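Local coordinates for tryptophane-5-halogenase (Microbispora sp. ATCC PTA-5024, PDB 5UAO), which probably uses its bound flavin to chlorinate tryptophan at carbon 5 in a lanthipeptide during biosynthesis of the antibiotic NAI-107, at residues A[49-63]-A[191-203]. Residues are numbered along the deposited sequence; the frame is centred on the assembly and turned at random.
Sequences KAKRPWLDVALVESA and RRGVRHVDATVAE. With FAD (flavin-adenine dinucleotide), chain E.
With chi1 near 62°, E61 holds CG between its own backbone N and carbonyl carbon, and the extended chain beyond carries the carboxylate across to H196. H196 NE2 donates to E61 OE2 over 2.7 Å, in the ring plane and on the anti lone pair; Y42 of helix 39-51 also bonds this oxygen, so OE2 is held by two partners. At the other end of the ladder R195, bent at chi3 (-74°), lays its guanidinium almost coplanar with the D56 carboxylate and grips it side-on in a salt bridge: NE reaches OD1 of D56 at 3.0 Å, and R195 NH2 reaches D56 OD2 at 3.0 Å, both on syn lone pairs. D56 OD2 also accepts from R195 NE, and thus takes two donors. A58 CB lies over one face of that guanidinium.

Along this length the backbones pair in parallel: R195 N, V197 N and A199 N donate to V57 O, L59 O and E61 O, while L59 N meets R195 O at 2.7 Å and E61 N meets V197 O. V60 CG2 packs on V197 CB at 3.9 Å, the two valines side by side. A water accepts from K49 NZ and V57 N and lies 2.9 Å from G193 O. Beyond the strand pairing, V201 N donates to FAD N1A at 2.8 Å and V201 O accepts from FAD N6A, so the adenine edge is recognised by the main chain of V201, consistent with a Rossmann-like FAD site. G193 closes helix 178-191 in a Schellman motif, and strand 56-61 lies between strands 31-35 and 195-208, with helix 39-51 packed against L59 and H196.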
loop_
_atom_site.group_PDB
_atom_site.type_symbol
_atom_site.label_atom_id
_atom_site.label_comp_id
_atom_site.label_asym_id
_atom_site.label_seq_id
_atom_site.Cartn_x
_atom_site.Cartn_y
_atom_site.Cartn_z
ATOM N N LYS A 49 8.320 23.460 -15.621
ATOM C CA LYS A 49 8.447 23.879 -16.992
ATOM C C LYS A 49 8.376 22.677 -17.996
ATOM O O LYS A 49 7.864 22.863 -19.080
ATOM C CB LYS A 49 9.742 24.683 -17.143
ATOM C CG LYS A 49 9.754 25.699 -18.268
ATOM C CD LYS A 49 8.729 26.820 -18.058
ATOM C CE LYS A 49 8.750 27.762 -19.248
ATOM N NZ LYS A 49 7.490 28.546 -19.272
ATOM N N ALA A 50 8.842 21.468 -17.633
ATOM C CA ALA A 50 8.797 20.300 -18.528
ATOM C C ALA A 50 7.385 19.833 -18.712
ATOM O O ALA A 50 6.979 19.515 -19.809
ATOM C CB ALA A 50 9.572 19.125 -17.952
ATOM N N LYS A 51 6.624 19.776 -17.624
ATOM C CA LYS A 51 5.307 19.174 -17.695
ATOM C C LYS A 51 4.177 20.164 -17.872
ATOM O O LYS A 51 3.111 19.735 -18.305
ATOM C CB LYS A 51 5.041 18.319 -16.479
ATOM C CG LYS A 51 6.015 17.181 -16.272
ATOM C CD LYS A 51 6.020 16.137 -17.372
ATOM C CE LYS A 51 7.088 15.138 -17.042
ATOM N NZ LYS A 51 7.426 14.231 -18.149
ATOM N N ARG A 52 4.389 21.458 -17.566
ATOM C CA ARG A 52 3.371 22.499 -17.655
ATOM C C ARG A 52 4.013 23.709 -18.316
ATOM O O ARG A 52 4.190 24.755 -17.696
ATOM C CB ARG A 52 2.863 22.873 -16.260
ATOM C CG ARG A 52 2.108 21.736 -15.632
ATOM C CD ARG A 52 1.350 22.213 -14.456
ATOM N NE ARG A 52 0.808 21.109 -13.687
ATOM C CZ ARG A 52 -0.440 21.046 -13.269
ATOM N NH1 ARG A 52 -1.301 22.042 -13.515
ATOM N NH2 ARG A 52 -0.823 20.021 -12.562
ATOM N N PRO A 53 4.439 23.550 -19.587
ATOM C CA PRO A 53 5.291 24.556 -20.171
ATOM C C PRO A 53 4.624 25.880 -20.372
ATOM O O PRO A 53 5.305 26.883 -20.511
ATOM C CB PRO A 53 5.680 23.924 -21.525
ATOM C CG PRO A 53 4.664 22.882 -21.758
ATOM C CD PRO A 53 4.449 22.326 -20.412
ATOM N N TRP A 54 3.318 25.915 -20.334
ATOM C CA TRP A 54 2.593 27.184 -20.343
ATOM C C TRP A 54 2.790 28.051 -19.069
ATOM O O TRP A 54 2.474 29.230 -19.098
ATOM C CB TRP A 54 1.082 26.955 -20.539
ATOM C CG TRP A 54 0.492 26.067 -19.566
ATOM C CD1 TRP A 54 -0.093 26.415 -18.381
ATOM C CD2 TRP A 54 0.422 24.636 -19.660
ATOM N NE1 TRP A 54 -0.500 25.260 -17.717
ATOM C CE2 TRP A 54 -0.217 24.169 -18.502
ATOM C CE3 TRP A 54 0.828 23.706 -20.631
ATOM C CZ2 TRP A 54 -0.470 22.803 -18.276
ATOM C CZ3 TRP A 54 0.597 22.333 -20.398
ATOM C CH2 TRP A 54 -0.053 21.907 -19.231
ATOM N N LEU A 55 3.252 27.467 -17.961
ATOM C CA LEU A 55 3.443 28.266 -16.764
ATOM C C LEU A 55 4.595 29.224 -16.897
ATOM O O LEU A 55 5.614 28.935 -17.500
ATOM C CB LEU A 55 3.708 27.397 -15.571
ATOM C CG LEU A 55 2.561 26.546 -15.142
ATOM C CD1 LEU A 55 3.027 25.748 -13.925
ATOM C CD2 LEU A 55 1.350 27.402 -14.887
ATOM N N ASP A 56 4.435 30.390 -16.316
ATOM C CA ASP A 56 5.583 31.232 -16.130
ATOM C C ASP A 56 6.259 30.852 -14.796
ATOM O O ASP A 56 5.691 31.056 -13.739
ATOM C CB ASP A 56 5.178 32.685 -16.166
ATOM C CG ASP A 56 6.363 33.582 -15.958
ATOM O OD1 ASP A 56 7.370 33.352 -16.644
ATOM O OD2 ASP A 56 6.329 34.454 -15.074
ATOM N N VAL A 57 7.466 30.299 -14.850
ATOM C CA VAL A 57 8.098 29.758 -13.667
ATOM C C VAL A 57 9.343 30.580 -13.384
ATOM O O VAL A 57 10.223 30.723 -14.234
ATOM C CB VAL A 57 8.474 28.293 -13.892
ATOM C CG1 VAL A 57 9.280 27.753 -12.715
ATOM C CG2 VAL A 57 7.228 27.441 -14.114
ATOM N N ALA A 58 9.422 31.132 -12.183
ATOM C CA ALA A 58 10.520 31.996 -11.758
ATOM C C ALA A 58 11.214 31.311 -10.601
ATOM O O ALA A 58 10.526 30.759 -9.740
ATOM C CB ALA A 58 9.957 33.330 -11.297
ATOM N N LEU A 59 12.540 31.279 -10.597
ATOM C CA LEU A 59 13.297 30.829 -9.486
ATOM C C LEU A 59 13.959 32.031 -8.791
ATOM O O LEU A 59 14.739 32.736 -9.433
ATOM C CB LEU A 59 14.348 29.772 -9.930
ATOM C CG LEU A 59 15.016 29.037 -8.750
ATOM C CD1 LEU A 59 15.339 27.570 -9.025
ATOM C CD2 LEU A 59 16.286 29.749 -8.284
ATOM N N VAL A 60 13.698 32.185 -7.471
ATOM C CA VAL A 60 14.207 33.253 -6.612
ATOM C C VAL A 60 15.261 32.714 -5.637
ATOM O O VAL A 60 15.027 31.751 -4.925
ATOM C CB VAL A 60 13.079 33.899 -5.783
ATOM C CG1 VAL A 60 13.584 35.038 -4.862
ATOM C CG2 VAL A 60 11.901 34.369 -6.661
ATOM N N GLU A 61 16.444 33.285 -5.634
ATOM C CA GLU A 61 17.475 32.845 -4.702
ATOM C C GLU A 61 18.439 33.964 -4.305
ATOM O O GLU A 61 18.690 34.942 -5.056
ATOM C CB GLU A 61 18.283 31.674 -5.245
ATOM C CG GLU A 61 19.035 31.969 -6.508
ATOM C CD GLU A 61 19.953 30.866 -6.987
ATOM O OE1 GLU A 61 20.592 30.167 -6.179
ATOM O OE2 GLU A 61 20.057 30.701 -8.203
ATOM N N SER A 62 18.954 33.800 -3.103
ATOM C CA SER A 62 19.787 34.785 -2.469
ATOM C C SER A 62 21.218 34.397 -2.722
ATOM O O SER A 62 21.659 33.332 -2.298
ATOM C CB SER A 62 19.511 34.777 -0.939
ATOM O OG SER A 62 20.318 35.718 -0.250
ATOM N N ALA A 63 21.974 35.277 -3.343
ATOM C CA ALA A 63 23.390 35.050 -3.476
ATOM C C ALA A 63 24.066 35.040 -2.106
ATOM O O ALA A 63 25.206 34.591 -1.974
ATOM C CB ALA A 63 23.983 36.130 -4.345
ATOM N N ARG A 191 18.186 27.741 -20.109
ATOM C CA ARG A 191 17.992 27.367 -21.476
ATOM C C ARG A 191 16.532 27.038 -21.732
ATOM O O ARG A 191 16.042 27.240 -22.804
ATOM C CB ARG A 191 18.804 26.132 -21.736
ATOM C CG ARG A 191 18.796 25.669 -23.151
ATOM C CD ARG A 191 20.038 24.791 -23.359
ATOM N NE ARG A 191 19.732 23.387 -23.222
ATOM C CZ ARG A 191 20.606 22.433 -22.902
ATOM N NH1 ARG A 191 21.868 22.711 -22.623
ATOM N NH2 ARG A 191 20.176 21.181 -22.846
ATOM N N ARG A 192 15.840 26.497 -20.755
ATOM C CA ARG A 192 14.452 26.166 -20.931
ATOM C C ARG A 192 13.440 27.215 -20.531
ATOM O O ARG A 192 12.254 26.927 -20.547
ATOM C CB ARG A 192 14.178 24.887 -20.187
ATOM C CG ARG A 192 14.928 23.736 -20.804
ATOM C CD ARG A 192 14.655 22.496 -20.027
ATOM N NE ARG A 192 15.368 21.317 -20.502
ATOM C CZ ARG A 192 15.150 20.100 -20.014
ATOM N NH1 ARG A 192 14.269 19.918 -19.021
ATOM N NH2 ARG A 192 15.829 19.074 -20.477
ATOM N N GLY A 193 13.864 28.428 -20.231
ATOM C CA GLY A 193 12.905 29.539 -20.029
ATOM C C GLY A 193 12.440 29.756 -18.581
ATOM O O GLY A 193 11.504 30.515 -18.308
ATOM N N VAL A 194 13.058 29.076 -17.630
ATOM C CA VAL A 194 12.814 29.415 -16.209
ATOM C C VAL A 194 13.399 30.823 -15.984
ATOM O O VAL A 194 14.570 31.054 -16.354
ATOM C CB VAL A 194 13.462 28.384 -15.252
ATOM C CG1 VAL A 194 13.388 28.869 -13.819
ATOM C CG2 VAL A 194 12.761 27.029 -15.347
ATOM N N ARG A 195 12.633 31.754 -15.410
ATOM C CA ARG A 195 13.199 33.100 -15.122
ATOM C C ARG A 195 13.947 33.099 -13.801
ATOM O O ARG A 195 13.481 32.544 -12.837
ATOM C CB ARG A 195 12.079 34.131 -15.057
ATOM C CG ARG A 195 11.161 34.091 -16.264
ATOM C CD ARG A 195 10.311 35.359 -16.378
ATOM N NE ARG A 195 9.209 35.444 -15.409
ATOM C CZ ARG A 195 9.240 36.121 -14.260
ATOM N NH1 ARG A 195 10.338 36.749 -13.857
ATOM N NH2 ARG A 195 8.157 36.145 -13.490
ATOM N N HIS A 196 15.090 33.737 -13.745
ATOM C CA HIS A 196 15.837 33.842 -12.520
ATOM C C HIS A 196 15.621 35.215 -11.830
ATOM O O HIS A 196 15.595 36.215 -12.509
ATOM C CB HIS A 196 17.294 33.619 -12.803
ATOM C CG HIS A 196 18.094 33.421 -11.570
ATOM N ND1 HIS A 196 18.735 34.462 -10.913
ATOM C CD2 HIS A 196 18.358 32.301 -10.858
ATOM C CE1 HIS A 196 19.352 33.984 -9.845
ATOM N NE2 HIS A 196 19.140 32.673 -9.789
ATOM N N VAL A 197 15.429 35.228 -10.496
ATOM C CA VAL A 197 15.356 36.440 -9.698
ATOM C C VAL A 197 16.414 36.390 -8.553
ATOM O O VAL A 197 16.436 35.431 -7.765
ATOM C CB VAL A 197 13.938 36.614 -9.156
ATOM C CG1 VAL A 197 13.841 37.863 -8.307
ATOM C CG2 VAL A 197 12.933 36.709 -10.313
ATOM N N ASP A 198 17.324 37.352 -8.500
ATOM C CA ASP A 198 18.301 37.393 -7.433
ATOM C C ASP A 198 17.728 38.264 -6.329
ATOM O O ASP A 198 17.631 39.487 -6.475
ATOM C CB ASP A 198 19.650 37.889 -7.934
ATOM C CG ASP A 198 20.685 38.122 -6.808
ATOM O OD1 ASP A 198 20.564 37.602 -5.672
ATOM O OD2 ASP A 198 21.652 38.878 -7.073
ATOM N N ALA A 199 17.382 37.653 -5.207
ATOM C CA ALA A 199 16.756 38.422 -4.113
ATOM C C ALA A 199 16.876 37.674 -2.805
ATOM O O ALA A 199 16.961 36.449 -2.779
ATOM C CB ALA A 199 15.291 38.665 -4.446
ATOM N N THR A 200 16.910 38.420 -1.719
ATOM C CA THR A 200 16.846 37.851 -0.405
ATOM C C THR A 200 15.514 38.190 0.158
ATOM O O THR A 200 15.161 39.395 0.323
ATOM C CB THR A 200 18.001 38.359 0.486
ATOM O OG1 THR A 200 19.200 37.924 -0.134
ATOM C CG2 THR A 200 17.928 37.706 1.881
ATOM N N VAL A 201 14.691 37.157 0.408
ATOM C CA VAL A 201 13.321 37.410 0.926
ATOM C C VAL A 201 13.425 37.814 2.383
ATOM O O VAL A 201 14.113 37.138 3.126
ATOM C CB VAL A 201 12.398 36.167 0.731
ATOM C CG1 VAL A 201 11.105 36.282 1.536
ATOM C CG2 VAL A 201 12.129 35.964 -0.758
ATOM N N ALA A 202 12.762 38.926 2.765
ATOM C CA ALA A 202 12.750 39.460 4.164
ATOM C C ALA A 202 11.466 39.108 4.866
ATOM O O ALA A 202 11.455 38.873 6.077
ATOM C CB ALA A 202 12.869 40.996 4.187
ATOM N N GLU A 203 10.366 39.176 4.131
ATOM C CA GLU A 203 9.081 38.903 4.703
ATOM C C GLU A 203 8.183 38.214 3.704
ATOM O O GLU A 203 8.106 38.546 2.518
ATOM C CB GLU A 203 8.411 40.178 5.164
ATOM C CG GLU A 203 7.116 39.901 5.919
ATOM C CD GLU A 203 6.287 41.161 6.174
ATOM O OE1 GLU A 203 6.800 42.291 5.931
ATOM O OE2 GLU A 203 5.106 41.005 6.597
HETATM P PA FAD E . 19.487 24.243 0.278
HETATM O O1A FAD E . 20.538 23.522 -0.566
HETATM O O2A FAD E . 19.719 24.605 1.757
HETATM O O5B FAD E . 18.947 25.531 -0.521
HETATM C C5B FAD E . 18.199 26.589 0.042
HETATM C C4B FAD E . 18.098 27.680 -1.009
HETATM O O4B FAD E . 17.140 28.557 -0.411
HETATM C C3B FAD E . 19.358 28.518 -1.307
HETATM O O3B FAD E . 19.521 28.830 -2.781
HETATM C C2B FAD E . 19.123 29.810 -0.517
HETATM O O2B FAD E . 19.803 31.018 -1.049
HETATM C C1B FAD E . 17.599 29.901 -0.592
HETATM N N9A FAD E . 17.057 30.805 0.451
HETATM C C8A FAD E . 17.004 30.563 1.795
HETATM N N7A FAD E . 16.418 31.622 2.420
HETATM C C5A FAD E . 16.128 32.538 1.461
HETATM C C6A FAD E . 15.569 33.884 1.471
HETATM N N6A FAD E . 15.175 34.445 2.653
HETATM N N1A FAD E . 15.417 34.489 0.302
HETATM C C2A FAD E . 15.774 33.932 -0.873
HETATM N N3A FAD E . 16.316 32.715 -0.939
HETATM C C4A FAD E . 16.510 32.001 0.186
HETATM N N1 FAD E . 20.547 13.844 -0.228
HETATM C C2 FAD E . 20.787 12.810 -1.105
HETATM O O2 FAD E . 19.933 12.512 -2.001
HETATM N N3 FAD E . 21.941 12.092 -1.052
HETATM C C4 FAD E . 22.921 12.332 -0.158
HETATM O O4 FAD E . 23.952 11.590 -0.181
HETATM C C4X FAD E . 22.710 13.453 0.818
HETATM N N5 FAD E . 23.593 13.756 1.811
HETATM C C5X FAD E . 23.385 14.769 2.685
HETATM C C6 FAD E . 24.328 15.021 3.672
HETATM C C7 FAD E . 24.138 16.024 4.606
HETATM C C7M FAD E . 25.146 16.345 5.669
HETATM C C8 FAD E . 22.952 16.874 4.524
HETATM C C8M FAD E . 22.765 17.977 5.545
HETATM C C9 FAD E . 22.005 16.618 3.547
HETATM C C9A FAD E . 22.136 15.585 2.616
HETATM N N10 FAD E . 21.144 15.303 1.614
HETATM C C10 FAD E . 21.430 14.219 0.724
HETATM C "C1'" FAD E . 19.898 16.086 1.350
HETATM C "C2'" FAD E . 20.290 16.951 0.058
HETATM O "O2'" FAD E . 21.502 17.565 0.477
HETATM C "C3'" FAD E . 19.730 18.295 -0.532
HETATM O "O3'" FAD E . 20.514 19.102 -1.489
HETATM C "C4'" FAD E . 19.876 19.356 0.519
HETATM O "O4'" FAD E . 20.335 18.784 1.781
HETATM C "C5'" FAD E . 18.568 20.147 0.475
HETATM O "O5'" FAD E . 18.503 20.918 -0.690
HETATM P P FAD E . 17.549 22.239 -0.539
HETATM O O1P FAD E . 16.291 21.876 0.126
HETATM O O2P FAD E . 17.483 22.725 -1.982
HETATM O O3P FAD E . 18.160 23.301 0.450
HETATM O O HOH W 1 8.814 30.498 -17.345
#